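Local coordinates for protein heat-inducible transcription repressor hrcA homolog (Thermotoga maritima, PDB 1STZ) that probably acts as a DNA-binding repressor of the class I heat-shock operons grpE-dnaK-dnaJ and groELS, preventing their induction, at residues Asn192-Gly197 with Glu209-Ser214; Val155-Leu160 with Gln179-Trp184. All coordinates share one frame; numbering follows the deposited sequence.

Contact 1. Residues Asn192-Gly197 with Glu209-Ser214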
loop_
_atom_site.group_PDB
_atom_site.type_symbol
_atom_site.label_atom_id
_atom_site.label_comp_id
_atom_site.label_asym_id
_atom_site.label_seq_id
_atom_site.Cartn_x
_atom_site.Cartn_y
_atom_site.Cartn_z
ATOM N N ASN A 192 17.962 19.164 -29.606
ATOM C CA ASN A 192 17.075 18.320 -30.411
ATOM C C ASN A 192 17.629 17.988 -31.809
ATOM O O ASN A 192 17.449 16.875 -32.298
ATOM C CB ASN A 192 15.673 18.935 -30.504
ATOM C CG ASN A 192 14.793 18.521 -29.340
ATOM O OD1 ASN A 192 14.419 17.359 -29.233
ATOM N ND2 ASN A 192 14.493 19.458 -28.442
ATOM N N PHE A 193 18.319 18.939 -32.430
ATOM C CA PHE A 193 18.989 18.698 -33.708
ATOM C C PHE A 193 20.044 17.619 -33.569
ATOM O O PHE A 193 20.158 16.757 -34.427
ATOM C CB PHE A 193 19.677 19.967 -34.217
ATOM C CG PHE A 193 18.736 21.071 -34.596
ATOM C CD1 PHE A 193 19.207 22.378 -34.721
ATOM C CD2 PHE A 193 17.378 20.823 -34.831
ATOM C CE1 PHE A 193 18.353 23.404 -35.068
ATOM C CE2 PHE A 193 16.523 21.854 -35.191
ATOM C CZ PHE A 193 17.010 23.139 -35.312
ATOM N N LEU A 194 20.798 17.678 -32.473
ATOM C CA LEU A 194 21.928 16.780 -32.224
ATOM C C LEU A 194 21.535 15.395 -31.750
ATOM O O LEU A 194 22.224 14.418 -32.043
ATOM C CB LEU A 194 22.842 17.388 -31.162
ATOM C CG LEU A 194 23.566 18.671 -31.561
ATOM C CD1 LEU A 194 24.238 19.298 -30.351
ATOM C CD2 LEU A 194 24.588 18.393 -32.669
ATOM N N LEU A 195 20.441 15.309 -31.000
ATOM C CA LEU A 195 20.132 14.113 -30.233
ATOM C C LEU A 195 18.910 13.339 -30.679
ATOM O O LEU A 195 18.819 12.143 -30.428
ATOM C CB LEU A 195 19.967 14.489 -28.764
ATOM C CG LEU A 195 21.246 14.931 -28.064
ATOM C CD1 LEU A 195 20.920 15.313 -26.655
ATOM C CD2 LEU A 195 22.286 13.823 -28.084
ATOM N N ARG A 196 17.955 14.024 -31.295
ATOM C CA ARG A 196 16.707 13.417 -31.743
ATOM C C ARG A 196 16.963 12.414 -32.859
ATOM O O ARG A 196 17.596 12.748 -33.843
ATOM C CB ARG A 196 15.786 14.525 -32.252
ATOM C CG ARG A 196 14.394 14.115 -32.622
ATOM C CD ARG A 196 13.532 15.312 -33.008
ATOM N NE ARG A 196 12.732 15.806 -31.885
ATOM C CZ ARG A 196 11.969 16.895 -31.934
ATOM N NH1 ARG A 196 11.901 17.630 -33.042
ATOM N NH2 ARG A 196 11.261 17.249 -30.866
ATOM N N GLY A 197 16.475 11.189 -32.706
ATOM C CA GLY A 197 16.756 10.135 -33.673
ATOM C C GLY A 197 17.987 9.306 -33.331
ATOM O O GLY A 197 18.179 8.221 -33.875
ATOM N N GLU A 209 30.105 13.671 -30.982
ATOM C CA GLU A 209 31.286 14.470 -30.640
ATOM C C GLU A 209 30.943 15.940 -30.359
ATOM O O GLU A 209 31.587 16.583 -29.530
ATOM C CB GLU A 209 32.355 14.365 -31.758
ATOM C CG GLU A 209 32.874 12.945 -32.019
ATOM C CD GLU A 209 34.207 12.887 -32.775
ATOM O OE1 GLU A 209 34.776 11.777 -32.911
ATOM O OE2 GLU A 209 34.698 13.937 -33.239
ATOM N N SER A 210 29.916 16.461 -31.027
ATOM C CA SER A 210 29.519 17.860 -30.860
ATOM C C SER A 210 28.972 18.223 -29.467
ATOM O O SER A 210 28.793 19.401 -29.176
ATOM C CB SER A 210 28.497 18.250 -31.931
ATOM O OG SER A 210 27.392 17.367 -31.900
ATOM N N LEU A 211 28.702 17.236 -28.608
ATOM C CA LEU A 211 28.250 17.531 -27.240
ATOM C C LEU A 211 29.322 18.173 -26.324
ATOM O O LEU A 211 28.979 18.757 -25.294
ATOM C CB LEU A 211 27.658 16.283 -26.568
ATOM C CG LEU A 211 26.248 15.849 -26.990
ATOM C CD1 LEU A 211 25.770 14.710 -26.110
ATOM C CD2 LEU A 211 25.251 16.996 -26.953
ATOM N N LYS A 212 30.603 18.092 -26.693
ATOM C CA LYS A 212 31.675 18.671 -25.868
ATOM C C LYS A 212 32.052 20.113 -26.260
ATOM O O LYS A 212 32.986 20.682 -25.696
ATOM C CB LYS A 212 32.910 17.759 -25.881
ATOM C CG LYS A 212 32.821 16.601 -24.899
ATOM C CD LYS A 212 34.167 15.917 -24.661
ATOM C CE LYS A 212 34.103 14.955 -23.458
ATOM N NZ LYS A 212 32.984 13.958 -23.522
ATOM N N GLY A 213 31.298 20.708 -27.185
ATOM C CA GLY A 213 31.598 22.032 -27.715
ATOM C C GLY A 213 31.313 23.208 -26.791
ATOM O O GLY A 213 31.753 24.322 -27.064
ATOM N N SER A 214 30.561 22.971 -25.718
ATOM C CA SER A 214 30.319 23.990 -24.686
ATOM C C SER A 214 30.130 23.344 -23.303
ATOM O O SER A 214 29.997 22.126 -23.187
ATOM C CB SER A 214 29.092 24.836 -25.038
ATOM O OG SER A 214 27.898 24.140 -24.707
#
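L194 and L195, at the end of helix 184-195, meet S210 and L211 of the short 3-10 segment through the ends of their side chains. Methyl CD2 of L194 comes up against the S210 hydroxyl, with OG only 3.1 Å away. That oxygen points across because it stands between its own backbone N and carbonyl carbon (chi1 55°), a placement that turns it to the helix. Both L194 methyls flank the hydroxyl; CD1, the farther of the two, also meets L211 CD2 at 4.2 Å. L211 is shared, since its second methyl, CD1, reaches L195 CD2 at 4.1 Å, and these two leucine side chains run at about a right angle to each other. Its two branches therefore bridge consecutive residues of the helix end, and the cohesion between the segments is essentially apolar.

Behind this first shell, R196 is the first residue to leave helical angles. Its guanidinium has N192 CG on one face, displaced from the centre of the group, while its NE bonds to the carbonyl of L148. N192 ND2 likewise donates to V150 O, so both side chains tie the helix end to strand 149-154 and the residue just before it. Helix 215-224 also packs on the contact: L217 touches L194 and L211, and I224 touches L195. L195 also rests on V150, which makes it a link between sheet and helices.

Contact 2. Residues Val155-Leu160 with Gln179-Trp184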
loop_
_atom_site.group_PDB
_atom_site.type_symbol
_atom_site.label_atom_id
_atom_site.label_comp_id
_atom_site.label_asym_id
_atom_site.label_seq_id
_atom_site.Cartn_x
_atom_site.Cartn_y
_atom_site.Cartn_z
ATOM N N VAL A 155 11.842 26.618 -15.067
ATOM C CA VAL A 155 10.803 26.790 -14.045
ATOM C C VAL A 155 10.945 28.109 -13.297
ATOM O O VAL A 155 9.952 28.645 -12.823
ATOM C CB VAL A 155 10.725 25.610 -13.053
ATOM C CG1 VAL A 155 10.362 24.332 -13.786
ATOM C CG2 VAL A 155 12.019 25.425 -12.258
ATOM N N SER A 156 12.159 28.646 -13.201
ATOM C CA SER A 156 12.349 30.017 -12.709
ATOM C C SER A 156 13.675 30.597 -13.196
ATOM O O SER A 156 14.361 29.978 -14.011
ATOM C CB SER A 156 12.273 30.056 -11.175
ATOM O OG SER A 156 13.359 29.362 -10.591
ATOM N N GLU A 157 14.024 31.787 -12.704
ATOM C CA GLU A 157 15.347 32.369 -12.928
ATOM C C GLU A 157 16.443 31.407 -12.465
ATOM O O GLU A 157 17.489 31.309 -13.104
ATOM C CB GLU A 157 15.501 33.711 -12.187
ATOM C CG GLU A 157 14.907 34.917 -12.908
ATOM C CD GLU A 157 14.960 36.200 -12.082
ATOM O OE1 GLU A 157 14.838 36.128 -10.840
ATOM O OE2 GLU A 157 15.121 37.292 -12.673
ATOM N N ASP A 158 16.188 30.691 -11.368
ATOM C CA ASP A 158 17.199 29.861 -10.712
ATOM C C ASP A 158 17.249 28.405 -11.153
ATOM O O ASP A 158 18.268 27.753 -10.970
ATOM C CB ASP A 158 16.991 29.891 -9.196
ATOM C CG ASP A 158 17.031 31.292 -8.633
ATOM O OD1 ASP A 158 17.815 32.120 -9.146
ATOM O OD2 ASP A 158 16.305 31.658 -7.687
ATOM N N TYR A 159 16.165 27.890 -11.729
ATOM C CA TYR A 159 16.054 26.456 -11.974
ATOM C C TYR A 159 15.589 26.078 -13.379
ATOM O O TYR A 159 14.765 26.742 -13.983
ATOM C CB TYR A 159 15.121 25.830 -10.932
ATOM C CG TYR A 159 15.565 26.047 -9.499
ATOM C CD1 TYR A 159 14.852 26.885 -8.644
ATOM C CD2 TYR A 159 16.699 25.421 -9.001
ATOM C CE1 TYR A 159 15.260 27.087 -7.330
ATOM C CE2 TYR A 159 17.114 25.620 -7.693
ATOM C CZ TYR A 159 16.391 26.446 -6.864
ATOM O OH TYR A 159 16.807 26.636 -5.571
ATOM N N LEU A 160 16.120 24.966 -13.858
ATOM C CA LEU A 160 15.811 24.407 -15.165
ATOM C C LEU A 160 15.517 22.929 -14.991
ATOM O O LEU A 160 16.192 22.273 -14.214
ATOM C CB LEU A 160 17.041 24.559 -16.065
ATOM C CG LEU A 160 16.900 24.455 -17.581
ATOM C CD1 LEU A 160 17.972 25.303 -18.274
ATOM C CD2 LEU A 160 16.995 23.024 -18.046
ATOM N N GLN A 179 22.594 30.105 -12.301
ATOM C CA GLN A 179 22.804 31.456 -11.750
ATOM C C GLN A 179 22.942 32.539 -12.825
ATOM O O GLN A 179 22.913 33.737 -12.503
ATOM C CB GLN A 179 24.032 31.489 -10.829
ATOM C CG GLN A 179 24.038 30.422 -9.710
ATOM C CD GLN A 179 22.939 30.616 -8.664
ATOM O OE1 GLN A 179 22.203 29.674 -8.355
ATOM N NE2 GLN A 179 22.845 31.823 -8.103
ATOM N N GLU A 180 23.109 32.133 -14.088
ATOM C CA GLU A 180 23.119 33.085 -15.214
ATOM C C GLU A 180 22.280 32.581 -16.399
ATOM O O GLU A 180 22.484 31.470 -16.889
ATOM C CB GLU A 180 24.555 33.378 -15.674
ATOM C CG GLU A 180 25.380 34.234 -14.714
ATOM C CD GLU A 180 25.032 35.714 -14.768
ATOM O OE1 GLU A 180 25.858 36.509 -15.271
ATOM O OE2 GLU A 180 23.938 36.095 -14.297
ATOM N N ARG A 181 21.348 33.417 -16.852
ATOM C CA ARG A 181 20.413 33.065 -17.924
ATOM C C ARG A 181 21.080 32.971 -19.304
ATOM O O ARG A 181 21.688 33.937 -19.779
ATOM C CB ARG A 181 19.265 34.095 -17.991
ATOM C CG ARG A 181 18.010 33.582 -18.703
ATOM C CD ARG A 181 16.908 34.642 -18.929
ATOM N NE ARG A 181 15.993 34.799 -17.787
ATOM C CZ ARG A 181 15.119 33.877 -17.355
ATOM N NH1 ARG A 181 15.001 32.688 -17.954
ATOM N NH2 ARG A 181 14.354 34.149 -16.300
ATOM N N LEU A 182 20.968 31.799 -19.929
ATOM C CA LEU A 182 21.255 31.624 -21.354
ATOM C C LEU A 182 19.914 31.516 -22.080
ATOM O O LEU A 182 18.867 31.443 -21.433
ATOM C CB LEU A 182 22.100 30.373 -21.595
ATOM C CG LEU A 182 23.323 30.185 -20.691
ATOM C CD1 LEU A 182 23.951 28.808 -20.916
ATOM C CD2 LEU A 182 24.349 31.285 -20.905
ATOM N N ASN A 183 19.936 31.522 -23.411
ATOM C CA ASN A 183 18.706 31.404 -24.195
ATOM C C ASN A 183 18.312 29.933 -24.283
ATOM O O ASN A 183 18.895 29.163 -25.050
ATOM C CB ASN A 183 18.874 32.023 -25.587
ATOM C CG ASN A 183 17.538 32.307 -26.263
ATOM O OD1 ASN A 183 16.657 31.439 -26.326
ATOM N ND2 ASN A 183 17.383 33.519 -26.771
ATOM N N TRP A 184 17.336 29.542 -23.464
ATOM C CA TRP A 184 17.033 28.132 -23.260
ATOM C C TRP A 184 16.246 27.535 -24.423
ATOM O O TRP A 184 16.445 26.381 -24.772
ATOM C CB TRP A 184 16.309 27.927 -21.918
ATOM C CG TRP A 184 17.117 28.423 -20.755
ATOM C CD1 TRP A 184 16.792 29.434 -19.898
ATOM C CD2 TRP A 184 18.408 27.953 -20.344
ATOM N NE1 TRP A 184 17.799 29.623 -18.981
ATOM C CE2 TRP A 184 18.799 28.719 -19.227
ATOM C CE3 TRP A 184 19.276 26.954 -20.806
ATOM C CZ2 TRP A 184 20.013 28.527 -18.573
ATOM C CZ3 TRP A 184 20.478 26.752 -20.145
ATOM C CH2 TRP A 184 20.834 27.536 -19.042
#
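R181 and E157 make the first touch met on going along 179-184, and they do so without their charges meeting. The arginine chain bends at chi3 (-86°), and NH2 ends 3.5 Å from E157 CG, with CG lying oblique to the plane of the guanidinium. The two side chains cross at about a right angle. E157 OE2 stays 4.9 Å from R181 NH2, so any attraction between them acts at a distance and is probably weak; the carboxylate and guanidinium planes are 38° apart. The glutamate sits in a turn whose start is shaped by S156, where OG accepts from D158 N at 3.2 Å in an ST turn.

L182 follows, and its carbonyl O lies 3.2 Å above one face of the W184 ring system, off the centre of the ring. N183 takes the N-cap position of helix 184-195, its OD1 receiving a weak bond from E186 N. W184 then turns the opposite face of its indole to L160. Methyl CD1 of L160 sits over the six-membered ring, 3.3 Å from its centroid and 12° off the normal, a close CH-pi contact. The leucine delivers that methyl with CG anti to the backbone N. F216 meets the indole with its ring plane inclined, and P154 also touches it. An alanine in place of W184 is likely to leave L160 CD1 without its aromatic face and open a gap between strand 159-166 and the start of the helix.

V155 N donates to Y159 O across the turn joining strands 149-154 and 159-166. The contact thus seats a beta-hairpin turn of an antiparallel three-stranded meander against the loop that leads from its last strand into helix 184-195.

Contact 2 comes first along the chain, and helix 184-195 joins it to contact 1: W184 begins the helix and contact 1 uses its end. Their centres are 20 Å apart and their nearest atoms about 7 Å, without touching. Both also involve strand 149-154 and helix 215-224, so sheet and helices form one unit far from the chain's centre. In sequence this unit is inserted between strands 134-138 and 231-234, neighbours in the five-stranded sheet, as expected of the inserted dimerizing domain of HrcA. The turn and first strand residue of contact 2 meet R149 and A114 of the second subunit, whereas no other chain of the assembly touches contact 1, which joins the end of helix 184-195 to the loop before helix 215-224.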